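Local atomic coordinates of F1 capsule-anchoring protein (Yersinia pestis, PDB entry 2XET), a protein that probably serves as the outer-membrane usher for assembly and export of the F1 capsular antigen, the present chain being its C-terminal domain. Residues A[1-6]-A[39-44]; A[9-14]-A[84-89]; A[49-54]-A[65-70]. All blocks are in the same frame, centred on the assembly; numbering follows the deposited sequence.

Overall arrangement
The three contacts sample one mixed beta sheet that curls round an apolar interior. Contact 3, a hairpin pairing 49-54 with 65-70, lies nearest the middle of the chain. Contact 1 (1-6 with 39-44) sits further out, where an outermost strand joins the sheet; its leucines and valine face inward and meet contact 3 through Leu6 against Ile51 and Val67. Contact 2 (9-14 with 84-89) is a surface contact about 20 Å from contact 1, centre to centre, although both use strand 2-10. Contacts 1 and 3 share antiparallel bonding over an apolar inner face, with polar or aromatic groups on the outer one; contact 2 combines parallel pairing with a charged turn. Ser65 (contact 3) reaches Thr84 (contact 2).

Contact 1: residues A[1-6]-A[39-44]; sequences GGRLFL and GVYLTG. With SO4 (sulfate ion), chain D.
An antiparallel strand pair at one edge of the sheet joins Leu4 to Leu42 and Leu6 to Val40, its strand axes approaching to 4.7 Å. Each of these two hydrogen-bonded pairs has a bond in both directions; Leu6 N to Val40 O measures 2.8 Å. Between them stands the non-hydrogen-bonded pair Phe5 and Tyr41, whose rings share the outer face in an edge-to-face stack with planes 51° apart. Tyr41 CD1 rides over the centre of the Phe5 ring, 3.8 Å from Phe5 CE1. With its CG anti to the backbone N (chi1 -177°), the tyrosine ring leans across Leu4 O and carries OH to 3.5 Å from Arg3 CD. In this transthyretin-like beta fold the other face turns inward: Leu4 CD2 lies 4.0 Å from Leu42 CB, and Leu4 and Leu6 also pack on Val67.

At the Gly1/Gly44 end of the pair a sulfate, probably from the crystallisation liquor, is held from both segments. Arg3 NE meets SO4 O1 at 3.0 Å in the guanidinium plane, while Arg3 NH2 and Gly1 N both donate to SO4 O3. Gly44 N reaches SO4 O2 at 2.7 Å, and Arg3 NH1 turns to the carbonyls of Ile75 and Gly77.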
ATOM      1  N   GLY A   1      -6.482  15.606   3.348  1.00 20.45           N
ATOM      2  CA  GLY A   1      -6.768  14.158   3.125  1.00 19.30           C
ATOM      3  C   GLY A   1      -6.187  13.263   4.201  1.00 18.07           C
ATOM      4  O   GLY A   1      -5.685  13.743   5.220  1.00 19.51           O
ATOM      5  N   GLY A   2      -6.266  11.956   3.971  1.00 16.77           N
ATOM      6  CA  GLY A   2      -5.771  10.969   4.918  1.00 14.01           C
ATOM      7  C   GLY A   2      -4.304  10.641   4.737  1.00 12.55           C
ATOM      8  O   GLY A   2      -3.840  10.453   3.622  1.00 11.38           O
ATOM      9  N   ARG A   3      -3.585  10.548   5.854  1.00 10.89           N
ATOM     10  CA  ARG A   3      -2.198  10.130   5.819  1.00  9.87           C
ATOM     11  C   ARG A   3      -1.989   8.946   6.748  1.00  9.23           C
ATOM     12  O   ARG A   3      -2.586   8.866   7.846  1.00  8.95           O
ATOM     13  CB  ARG A   3      -1.254  11.300   6.139  1.00 10.23           C
ATOM     14  CG  ARG A   3      -1.324  11.811   7.548  1.00 10.33           C
ATOM     15  CD  ARG A   3      -0.840  13.270   7.716  1.00 11.45           C
ATOM     16  NE  ARG A   3      -1.799  14.253   7.189  1.00 14.10           N
ATOM     17  CZ  ARG A   3      -2.894  14.707   7.818  1.00 14.43           C
ATOM     18  NH1 ARG A   3      -3.263  14.269   9.028  1.00 10.59           N
ATOM     19  NH2 ARG A   3      -3.668  15.608   7.218  1.00 15.25           N
ATOM     20  N   LEU A   4      -1.144   8.019   6.306  1.00  7.96           N
ATOM     21  CA  LEU A   4      -0.933   6.793   7.064  1.00  7.92           C
ATOM     22  C   LEU A   4       0.367   6.092   6.745  1.00  7.19           C
ATOM     23  O   LEU A   4       0.892   6.222   5.633  1.00  5.81           O
ATOM     24  CB  LEU A   4      -2.096   5.824   6.825  1.00  9.73           C
ATOM     25  CG  LEU A   4      -1.944   4.894   5.618  1.00 11.63           C
ATOM     26  CD1 LEU A   4      -2.761   3.637   5.880  1.00 14.32           C
ATOM     27  CD2 LEU A   4      -2.410   5.635   4.406  1.00 15.22           C
ATOM     28  N   PHE A   5       0.850   5.351   7.743  1.00  7.10           N
ATOM     29  CA  PHE A   5       1.898   4.352   7.603  1.00  6.43           C
ATOM     30  C   PHE A   5       1.145   3.049   7.337  1.00  7.07           C
ATOM     31  O   PHE A   5       0.279   2.653   8.155  1.00  7.33           O
ATOM     32  CB  PHE A   5       2.679   4.193   8.910  1.00  6.68           C
ATOM     33  CG  PHE A   5       3.503   5.408   9.282  1.00  6.29           C
ATOM     34  CD1 PHE A   5       4.824   5.531   8.845  1.00  6.13           C
ATOM     35  CD2 PHE A   5       2.954   6.420  10.066  1.00  7.67           C
ATOM     36  CE1 PHE A   5       5.580   6.659   9.184  1.00  5.89           C
ATOM     37  CE2 PHE A   5       3.703   7.555  10.399  1.00  6.52           C
ATOM     38  CZ  PHE A   5       5.014   7.668   9.954  1.00  6.49           C
ATOM     39  N   LEU A   6       1.470   2.390   6.227  1.00  6.41           N
ATOM     40  CA  LEU A   6       0.818   1.126   5.877  1.00  6.64           C
ATOM     41  C   LEU A   6       1.796  -0.045   5.853  1.00  6.67           C
ATOM     42  O   LEU A   6       2.755  -0.046   5.071  1.00  6.74           O
ATOM     43  CB  LEU A   6       0.141   1.262   4.504  1.00  6.51           C
ATOM     44  CG  LEU A   6      -0.682   0.075   4.017  1.00  7.19           C
ATOM     45  CD1 LEU A   6      -1.881  -0.162   4.939  1.00  9.17           C
ATOM     46  CD2 LEU A   6      -1.127   0.332   2.577  1.00  7.60           C
ATOM     47  N   GLY A  39       6.934  -1.410   4.791  1.00  4.60           N
ATOM     48  CA  GLY A  39       5.936  -0.357   4.935  1.00  6.28           C
ATOM     49  C   GLY A  39       6.055   0.759   3.907  1.00  5.71           C
ATOM     50  O   GLY A  39       7.078   0.926   3.227  1.00  5.23           O
ATOM     51  N   VAL A  40       4.978   1.516   3.781  1.00  5.72           N
ATOM     52  CA  VAL A  40       4.972   2.723   2.966  1.00  6.24           C
ATOM     53  C   VAL A  40       4.187   3.837   3.667  1.00  6.63           C
ATOM     54  O   VAL A  40       3.233   3.566   4.403  1.00  6.15           O
ATOM     55  CB  VAL A  40       4.384   2.415   1.561  1.00  5.72           C
ATOM     56  CG1 VAL A  40       2.893   1.988   1.671  1.00  6.44           C
ATOM     57  CG2 VAL A  40       4.554   3.620   0.626  1.00  7.03           C
ATOM     58  N   TYR A  41       4.600   5.081   3.443  1.00  6.45           N
ATOM     59  CA  TYR A  41       3.876   6.234   3.969  1.00  6.13           C
ATOM     60  C   TYR A  41       3.181   6.919   2.788  1.00  6.24           C
ATOM     61  O   TYR A  41       3.826   7.216   1.770  1.00  5.89           O
ATOM     62  CB  TYR A  41       4.842   7.195   4.671  1.00  6.85           C
ATOM     63  CG  TYR A  41       4.151   8.382   5.314  1.00  6.66           C
ATOM     64  CD1 TYR A  41       3.390   8.225   6.494  1.00  5.77           C
ATOM     65  CD2 TYR A  41       4.233   9.672   4.746  1.00  7.28           C
ATOM     66  CE1 TYR A  41       2.754   9.311   7.103  1.00  5.48           C
ATOM     67  CE2 TYR A  41       3.580  10.771   5.349  1.00  7.26           C
ATOM     68  CZ  TYR A  41       2.834  10.576   6.526  1.00  5.64           C
ATOM     69  OH  TYR A  41       2.204  11.651   7.120  1.00  6.82           O
ATOM     70  N   LEU A  42       1.875   7.158   2.943  1.00  5.25           N
ATOM     71  CA  LEU A  42       1.019   7.691   1.876  1.00  6.41           C
ATOM     72  C   LEU A  42       0.197   8.863   2.435  1.00  6.34           C
ATOM     73  O   LEU A  42      -0.194   8.851   3.616  1.00  5.95           O
ATOM     74  CB  LEU A  42       0.067   6.603   1.363  1.00  6.58           C
ATOM     75  CG  LEU A  42       0.690   5.330   0.762  1.00  7.31           C
ATOM     76  CD1 LEU A  42      -0.351   4.223   0.509  1.00  8.60           C
ATOM     77  CD2 LEU A  42       1.464   5.650  -0.553  1.00  7.05           C
ATOM     78  N   THR A  43      -0.054   9.871   1.601  1.00  6.83           N
ATOM     79  CA  THR A  43      -0.819  11.028   2.021  1.00  7.28           C
ATOM     80  C   THR A  43      -1.829  11.391   0.917  1.00  7.08           C
ATOM     81  O   THR A  43      -1.725  10.909  -0.226  1.00  6.69           O
ATOM     82  CB  THR A  43       0.112  12.263   2.276  1.00  7.31           C
ATOM     83  OG1 THR A  43       0.527  12.801   1.008  1.00  9.47           O
ATOM     84  CG2 THR A  43       1.348  11.884   3.111  1.00  8.20           C
ATOM     85  N   GLY A  44      -2.817  12.217   1.286  1.00  8.22           N
ATOM     86  CA  GLY A  44      -3.818  12.735   0.343  1.00  9.75           C
ATOM     87  C   GLY A  44      -4.818  11.690  -0.093  1.00 11.09           C
ATOM     88  O   GLY A  44      -5.391  11.790  -1.180  1.00 11.75           O
TER
HETATM   89  S   SO4 D1091      -2.811  15.318   3.531  0.60 13.39           S
HETATM   90  O1  SO4 D1091      -1.622  15.334   4.397  0.60 15.11           O
HETATM   91  O2  SO4 D1091      -3.231  13.943   3.348  0.60 13.54           O
HETATM   92  O3  SO4 D1091      -3.853  16.101   4.199  0.60 14.10           O
HETATM   93  O4  SO4 D1091      -2.450  15.934   2.249  0.60 14.76           O

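Contact 2: residues A[9-14]-A[84-89]; sequences KRSDNK and TCILNN
Leu87 pushes its two methyls against the charged side chains of Arg10 and Asp12. Leu87 CD2 sits over the centre of one face of the Arg10 guanidinium, 3.8 Å from Arg10 CZ, while Leu87 CD1 touches the Asp12 carboxylate, 3.5 Å from Asp12 CG. The leucine lies nearly perpendicular to the aspartate side chain. Those two charged groups meet edge on: Arg10 NE donates to Asp12 OD1 and Arg10 NH2 to Asp12 OD2 (2.8 Å), a side-on, two-pronged salt bridge on the syn sides of the carboxylate. A bend at chi3 of Arg10 (50°) turns the guanidinium back along its own turn. Lys14 comes to the carboxylate from the opposite face, NZ reaching Asp12 OD2 at 3.0 Å and its backbone N closing an Asx turn on OD1.

A separate type I turn, Arg10 to Asn13, begins within the last parallel pair, Arg10 with Cys85; before it Cys85 N binds Lys9 O at 2.8 Å, and Ser11 N binds Cys85 O. Ser11 OG then takes over from the backbone, accepting a nearly straight bond (177°) from Leu87 N at 3.1 Å. Cys85 is tied by disulfide to Cys63 of the adjoining strand. With four bonds on its two oxygens and three of the donors from cationic side chains, the Asp12 carboxylate is probably stabilised in its charged form.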
ATOM      1  N   LYS A   9       1.969  -7.031   3.962  1.00  7.89           N
ATOM      2  CA  LYS A   9       2.556  -8.376   3.940  1.00  8.72           C
ATOM      3  C   LYS A   9       1.865  -9.133   2.809  1.00  8.09           C
ATOM      4  O   LYS A   9       0.655  -8.957   2.615  1.00  7.16           O
ATOM      5  CB  LYS A   9       2.369  -9.092   5.286  1.00  9.14           C
ATOM      6  CG  LYS A   9       3.143 -10.412   5.402  1.00 12.84           C
ATOM      7  CD  LYS A   9       3.148 -10.998   6.816  1.00 13.34           C
ATOM      8  CE  LYS A   9       1.727 -11.086   7.383  1.00 18.57           C
ATOM      9  NZ  LYS A   9       1.609 -11.871   8.635  1.00 22.44           N
ATOM     10  N   ARG A  10       2.627  -9.941   2.059  1.00  6.63           N
ATOM     11  CA  ARG A  10       2.041 -10.705   0.970  1.00  6.44           C
ATOM     12  C   ARG A  10       1.099 -11.788   1.519  1.00  6.38           C
ATOM     13  O   ARG A  10       1.251 -12.228   2.672  1.00  6.08           O
ATOM     14  CB  ARG A  10       3.140 -11.374   0.136  1.00  5.60           C
ATOM     15  CG  ARG A  10       3.968 -10.374  -0.702  1.00  5.06           C
ATOM     16  CD  ARG A  10       5.362 -10.948  -0.989  1.00  4.07           C
ATOM     17  NE  ARG A  10       5.345 -12.307  -1.531  1.00  7.44           N
ATOM     18  CZ  ARG A  10       5.991 -12.690  -2.636  1.00  9.83           C
ATOM     19  NH1 ARG A  10       6.707 -11.831  -3.336  1.00  7.95           N
ATOM     20  NH2 ARG A  10       5.931 -13.953  -3.030  1.00  7.48           N
ATOM     21  N   SER A  11       0.160 -12.245   0.674  1.00  5.05           N
ATOM     22  CA  SER A  11      -0.763 -13.326   1.060  1.00  5.33           C
ATOM     23  C   SER A  11      -0.048 -14.670   1.383  1.00  5.45           C
ATOM     24  O   SER A  11      -0.618 -15.538   2.088  1.00  5.51           O
ATOM     25  CB  SER A  11      -1.868 -13.507   0.017  1.00  5.94           C
ATOM     26  OG  SER A  11      -1.333 -13.546  -1.292  1.00  6.08           O
ATOM     27  N   ASP A  12       1.183 -14.834   0.892  1.00  5.23           N
ATOM     28  CA  ASP A  12       1.985 -16.026   1.190  1.00  5.42           C
ATOM     29  C   ASP A  12       2.849 -15.842   2.453  1.00  5.36           C
ATOM     30  O   ASP A  12       3.754 -16.620   2.722  1.00  6.20           O
ATOM     31  CB  ASP A  12       2.796 -16.477  -0.049  1.00  5.47           C
ATOM     32  CG  ASP A  12       3.912 -15.505  -0.451  1.00  7.69           C
ATOM     33  OD1 ASP A  12       4.024 -14.415   0.141  1.00  5.61           O
ATOM     34  OD2 ASP A  12       4.660 -15.866  -1.409  1.00  7.69           O
ATOM     35  N   ASN A  13       2.560 -14.785   3.216  1.00  5.49           N
ATOM     36  CA  ASN A  13       3.283 -14.445   4.468  1.00  6.80           C
ATOM     37  C   ASN A  13       4.741 -13.984   4.321  1.00  7.27           C
ATOM     38  O   ASN A  13       5.466 -13.922   5.327  1.00  9.20           O
ATOM     39  CB  ASN A  13       3.184 -15.563   5.538  1.00  8.07           C
ATOM     40  CG  ASN A  13       3.379 -15.040   6.958  1.00 10.78           C
ATOM     41  OD1 ASN A  13       2.792 -14.039   7.340  1.00 14.47           O
ATOM     42  ND2 ASN A  13       4.196 -15.733   7.741  1.00 15.06           N
ATOM     43  N   LYS A  14       5.185 -13.657   3.102  1.00  6.72           N
ATOM     44  CA  LYS A  14       6.483 -13.004   2.921  1.00  6.19           C
ATOM     45  C   LYS A  14       6.301 -11.472   3.025  1.00  5.71           C
ATOM     46  O   LYS A  14       5.266 -10.952   2.630  1.00  6.15           O
ATOM     47  CB  LYS A  14       7.138 -13.372   1.561  1.00  5.25           C
ATOM     48  CG  LYS A  14       7.376 -14.896   1.335  1.00  5.85           C
ATOM     49  CD  LYS A  14       8.022 -15.180  -0.029  1.00  8.05           C
ATOM     50  CE  LYS A  14       8.293 -16.667  -0.242  1.00  8.30           C
ATOM     51  NZ  LYS A  14       7.090 -17.389  -0.710  1.00  7.98           N
ATOM     52  N   THR A  84      -3.304  -6.957   4.059  1.00 10.31           N
ATOM     53  CA  THR A  84      -2.739  -7.986   3.200  1.00 10.77           C
ATOM     54  C   THR A  84      -2.609  -7.485   1.790  1.00 10.11           C
ATOM     55  O   THR A  84      -3.486  -6.786   1.281  1.00 10.69           O
ATOM     56  CB  THR A  84      -3.651  -9.219   3.157  1.00 11.24           C
ATOM     57  OG1 THR A  84      -3.886  -9.661   4.484  1.00 13.54           O
ATOM     58  CG2 THR A  84      -3.018 -10.357   2.371  1.00 12.09           C
ATOM     59  N   CYS A  85      -1.503  -7.864   1.159  1.00  9.61           N
ATOM     60  CA  CYS A  85      -1.312  -7.614  -0.258  1.00  9.01           C
ATOM     61  C   CYS A  85      -1.485  -8.971  -0.972  1.00  8.29           C
ATOM     62  O   CYS A  85      -0.632  -9.865  -0.860  1.00  7.61           O
ATOM     63  CB  CYS A  85       0.073  -7.000  -0.481  1.00 10.51           C
ATOM     64  SG  CYS A  85       0.292  -6.008  -1.979  1.00 12.61           S
ATOM     65  N   ILE A  86      -2.598  -9.110  -1.676  1.00  7.25           N
ATOM     66  CA  ILE A  86      -2.962 -10.397  -2.262  1.00  7.88           C
ATOM     67  C   ILE A  86      -2.209 -10.564  -3.581  1.00  7.19           C
ATOM     68  O   ILE A  86      -2.346  -9.749  -4.511  1.00  7.20           O
ATOM     69  CB  ILE A  86      -4.501 -10.515  -2.437  1.00  7.20           C
ATOM     70  CG1 ILE A  86      -5.173 -10.560  -1.054  1.00  8.54           C
ATOM     71  CG2 ILE A  86      -4.857 -11.732  -3.272  1.00  6.83           C
ATOM     72  CD1 ILE A  86      -6.719 -10.513  -1.076  1.00 10.71           C
ATOM     73  N   LEU A  87      -1.402 -11.616  -3.657  1.00  6.24           N
ATOM     74  CA  LEU A  87      -0.545 -11.816  -4.857  1.00  7.38           C
ATOM     75  C   LEU A  87      -1.365 -12.001  -6.124  1.00  8.24           C
ATOM     76  O   LEU A  87      -2.364 -12.748  -6.130  1.00  8.96           O
ATOM     77  CB  LEU A  87       0.377 -13.027  -4.671  1.00  7.09           C
ATOM     78  CG  LEU A  87       1.519 -12.726  -3.699  1.00  7.00           C
ATOM     79  CD1 LEU A  87       2.044 -13.979  -3.005  1.00  7.95           C
ATOM     80  CD2 LEU A  87       2.677 -11.959  -4.423  1.00  9.32           C
ATOM     81  N   ASN A  88      -0.933 -11.330  -7.188  1.00  9.47           N
ATOM     82  CA  ASN A  88      -1.506 -11.486  -8.525  1.00 10.61           C
ATOM     83  C   ASN A  88      -0.735 -12.580  -9.250  1.00 12.46           C
ATOM     84  O   ASN A  88       0.364 -12.350  -9.739  1.00 11.65           O
ATOM     85  CB  ASN A  88      -1.438 -10.148  -9.288  1.00 10.81           C
ATOM     86  CG  ASN A  88      -2.339  -9.103  -8.682  1.00 11.42           C
ATOM     87  OD1 ASN A  88      -3.546  -9.337  -8.507  1.00 12.70           O
ATOM     88  ND2 ASN A  88      -1.766  -7.939  -8.349  1.00 12.05           N
ATOM     89  N   ASN A  89      -1.287 -13.789  -9.264  1.00 13.94           N
ATOM     90  CA  ASN A  89      -0.576 -14.930  -9.829  1.00 16.32           C
ATOM     91  C   ASN A  89      -1.373 -15.567 -10.982  1.00 17.60           C
ATOM     92  O   ASN A  89      -1.895 -14.858 -11.854  1.00 18.84           O
ATOM     93  CB  ASN A  89      -0.255 -15.934  -8.717  1.00 16.77           C
ATOM     94  CG  ASN A  89       0.744 -17.011  -9.148  1.00 18.76           C
ATOM     95  OD1 ASN A  89       1.465 -16.865 -10.142  1.00 16.91           O
ATOM     96  ND2 ASN A  89       0.787 -18.101  -8.387  1.00 20.43           N
ATOM     97  OXT ASN A  89      -1.522 -16.790 -11.080  1.00 19.00           O
TER

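Contact 3: residues A[49-54]-A[65-70]; sequences SKILVK and SNVVLP
A beta hairpin, strands 48-54 and 62-68 of the transthyretin-like fold, brings Ser49 opposite Val67, Lys50 opposite Asn66 and Ile51 opposite Ser65. The strand axes approach to 4.6 Å with their directions 144° apart, reflecting the twist of the strands. Two hydrogen-bonded pairs hold the backbones together: Ser49 with Val67 and Ile51 with Ser65, each bonded in both directions. Ile51 N to Ser65 O, at 2.8 Å, is nearly straight. Weaker CA-H...O contacts from Lys50 CA to Ser65 O and from Asn66 CA to Ser49 O accompany the non-hydrogen-bonded pair Lys50 and Asn66.

The two faces of the hairpin differ in chemistry. On the inner one, Ile51 slants across Val67 with CD1 3.9 Å from Val67 CG2, and Ile51 CG1 lies 3.7 Å from Ser65 CB. That position follows from chi1 of 63°, which sets CG1 between the backbone N and the carbonyl carbon. Leu6 from strand 2-10 packs on both Ile51 and Val67, extending this apolar layer. Buried Ser65 spends its OG on the carbonyl of Thr84 in the next strand, a polar link beside the hydrophobic contacts.

On the outer face Lys50 and Asn66 run side by side in the same direction. The lysine chain stays extended until chi4 (-69°), where the last bend brings NZ to the oxygen end of the Asn66 amide. NZ donates to Asn66 OD1 from above the carbonyl plane, and the lysine CG lies 3.2 Å from that same OD1. At the Ser49 end of the pairing a water bridges the two strands: it accepts from Ser49 OG at 2.8 Å and donates to Val67 O at 2.9 Å, so this carbonyl receives both the water and Ser49 N.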
ATOM      1  N   SER A  49      -9.443   3.329  -0.606  1.00  9.78           N
ATOM      2  CA  SER A  49      -8.582   3.248  -1.792  1.00 10.07           C
ATOM      3  C   SER A  49      -8.251   1.791  -2.139  1.00  9.90           C
ATOM      4  O   SER A  49      -8.410   0.892  -1.307  1.00  9.77           O
ATOM      5  CB  SER A  49      -7.269   4.003  -1.558  1.00 11.19           C
ATOM      6  OG  SER A  49      -7.528   5.356  -1.300  1.00 11.79           O
ATOM      7  N   LYS A  50      -7.783   1.586  -3.370  1.00  9.42           N
ATOM      8  CA  LYS A  50      -7.250   0.296  -3.799  1.00  9.65           C
ATOM      9  C   LYS A  50      -5.873   0.581  -4.383  1.00  8.67           C
ATOM     10  O   LYS A  50      -5.716   1.515  -5.177  1.00  8.86           O
ATOM     11  CB  LYS A  50      -8.141  -0.355  -4.859  1.00  9.55           C
ATOM     12  CG  LYS A  50      -9.500  -0.822  -4.288  1.00 11.04           C
ATOM     13  CD  LYS A  50     -10.376  -1.481  -5.344  1.00 13.41           C
ATOM     14  CE  LYS A  50     -11.750  -1.781  -4.750  1.00 18.06           C
ATOM     15  NZ  LYS A  50     -11.654  -2.861  -3.731  1.00 21.78           N
ATOM     16  N   ILE A  51      -4.891  -0.211  -3.969  1.00  8.48           N
ATOM     17  CA  ILE A  51      -3.515  -0.036  -4.461  1.00  7.83           C
ATOM     18  C   ILE A  51      -2.937  -1.278  -5.133  1.00  7.72           C
ATOM     19  O   ILE A  51      -3.386  -2.410  -4.882  1.00  7.29           O
ATOM     20  CB  ILE A  51      -2.553   0.454  -3.329  1.00  7.86           C
ATOM     21  CG1 ILE A  51      -2.459  -0.591  -2.203  1.00  6.55           C
ATOM     22  CG2 ILE A  51      -2.976   1.853  -2.807  1.00  8.08           C
ATOM     23  CD1 ILE A  51      -1.404  -0.287  -1.115  1.00  6.52           C
ATOM     24  N   LEU A  52      -1.981  -1.035  -6.035  1.00  7.11           N
ATOM     25  CA  LEU A  52      -1.167  -2.060  -6.646  1.00  7.52           C
ATOM     26  C   LEU A  52       0.247  -1.867  -6.129  1.00  7.45           C
ATOM     27  O   LEU A  52       0.736  -0.737  -6.049  1.00  7.16           O
ATOM     28  CB  LEU A  52      -1.158  -1.894  -8.168  1.00  7.38           C
ATOM     29  CG  LEU A  52      -0.372  -2.929  -8.983  1.00  8.70           C
ATOM     30  CD1 LEU A  52      -0.930  -4.362  -8.863  1.00  9.08           C
ATOM     31  CD2 LEU A  52      -0.259  -2.501 -10.456  1.00  8.51           C
ATOM     32  N   VAL A  53       0.893  -2.981  -5.792  1.00  7.51           N
ATOM     33  CA  VAL A  53       2.248  -2.976  -5.283  1.00  7.31           C
ATOM     34  C   VAL A  53       3.026  -3.887  -6.230  1.00  7.60           C
ATOM     35  O   VAL A  53       2.631  -5.040  -6.441  1.00  7.24           O
ATOM     36  CB  VAL A  53       2.277  -3.440  -3.815  1.00  8.39           C
ATOM     37  CG1 VAL A  53       3.687  -3.391  -3.263  1.00  8.06           C
ATOM     38  CG2 VAL A  53       1.325  -2.561  -2.974  1.00  7.37           C
ATOM     39  N   LYS A  54       4.093  -3.369  -6.838  1.00  7.20           N
ATOM     40  CA  LYS A  54       4.712  -4.065  -7.974  1.00  7.75           C
ATOM     41  C   LYS A  54       6.244  -4.077  -7.892  1.00  7.58           C
ATOM     42  O   LYS A  54       6.842  -3.043  -7.578  1.00  8.00           O
ATOM     43  CB  LYS A  54       4.246  -3.426  -9.290  1.00  8.45           C
ATOM     44  CG  LYS A  54       4.601  -4.218 -10.567  1.00  8.97           C
ATOM     45  CD  LYS A  54       4.010  -3.546 -11.800  1.00 10.99           C
ATOM     46  CE  LYS A  54       4.415  -4.270 -13.083  1.00 17.44           C
ATOM     47  NZ  LYS A  54       3.870  -3.526 -14.263  1.00 20.70           N
ATOM     48  N   SER A  65      -4.038  -4.480  -2.714  1.00  7.48           N
ATOM     49  CA  SER A  65      -4.532  -4.233  -1.355  1.00  8.23           C
ATOM     50  C   SER A  65      -5.657  -3.186  -1.329  1.00  7.96           C
ATOM     51  O   SER A  65      -5.641  -2.222  -2.095  1.00  7.84           O
ATOM     52  CB  SER A  65      -3.377  -3.687  -0.478  1.00  8.34           C
ATOM     53  OG  SER A  65      -2.388  -4.669  -0.224  1.00 12.39           O
ATOM     54  N   ASN A  66      -6.617  -3.358  -0.417  1.00  8.34           N
ATOM     55  CA  ASN A  66      -7.543  -2.263  -0.088  1.00  9.56           C
ATOM     56  C   ASN A  66      -7.003  -1.446   1.089  1.00  9.76           C
ATOM     57  O   ASN A  66      -6.381  -1.994   2.013  1.00  9.99           O
ATOM     58  CB  ASN A  66      -8.936  -2.798   0.264  1.00 11.14           C
ATOM     59  CG  ASN A  66      -9.593  -3.537  -0.900  1.00 13.28           C
ATOM     60  OD1 ASN A  66      -9.474  -3.135  -2.064  1.00 17.12           O
ATOM     61  ND2 ASN A  66     -10.288  -4.629  -0.586  1.00 18.99           N
ATOM     62  N   VAL A  67      -7.206  -0.137   1.035  1.00  8.47           N
ATOM     63  CA  VAL A  67      -6.733   0.770   2.092  1.00  8.86           C
ATOM     64  C   VAL A  67      -7.947   1.540   2.630  1.00  8.19           C
ATOM     65  O   VAL A  67      -8.467   2.441   1.966  1.00  8.31           O
ATOM     66  CB  VAL A  67      -5.636   1.752   1.578  1.00  9.11           C
ATOM     67  CG1 VAL A  67      -5.047   2.569   2.737  1.00  9.79           C
ATOM     68  CG2 VAL A  67      -4.490   0.988   0.880  1.00 10.52           C
ATOM     69  N   VAL A  68      -8.387   1.162   3.833  1.00  8.23           N
ATOM     70  CA  VAL A  68      -9.592   1.728   4.457  1.00  8.14           C
ATOM     71  C   VAL A  68      -9.172   2.491   5.712  1.00  7.88           C
ATOM     72  O   VAL A  68      -8.602   1.905   6.625  1.00  8.82           O
ATOM     73  CB  VAL A  68     -10.624   0.624   4.814  1.00  8.44           C
ATOM     74  CG1 VAL A  68     -11.874   1.225   5.494  1.00  9.75           C
ATOM     75  CG2 VAL A  68     -11.021  -0.161   3.552  1.00  7.54           C
ATOM     76  N   LEU A  69      -9.404   3.800   5.711  1.00  8.58           N
ATOM     77  CA  LEU A  69      -9.048   4.667   6.824  1.00  8.97           C
ATOM     78  C   LEU A  69     -10.230   4.799   7.757  1.00  8.85           C
ATOM     79  O   LEU A  69     -11.385   4.767   7.301  1.00  8.35           O
ATOM     80  CB  LEU A  69      -8.697   6.073   6.324  1.00 10.25           C
ATOM     81  CG  LEU A  69      -7.498   6.184   5.374  1.00 13.18           C
ATOM     82  CD1 LEU A  69      -7.331   7.636   4.959  1.00 15.67           C
ATOM     83  CD2 LEU A  69      -6.237   5.652   6.019  1.00 16.59           C
ATOM     84  N   PRO A  70      -9.956   4.969   9.065  1.00  9.74           N
ATOM     85  CA  PRO A  70     -11.021   5.341   9.993  1.00 10.61           C
ATOM     86  C   PRO A  70     -11.728   6.642   9.564  1.00 11.76           C
ATOM     87  O   PRO A  70     -11.177   7.407   8.796  1.00 11.95           O
ATOM     88  CB  PRO A  70     -10.268   5.534  11.320  1.00 11.17           C
ATOM     89  CG  PRO A  70      -9.068   4.612  11.203  1.00 10.26           C
ATOM     90  CD  PRO A  70      -8.663   4.766   9.752  1.00  9.79           C
TER
HETATM   91  O   HOH W   1      -7.662   5.132   1.454  1.00  9.61           O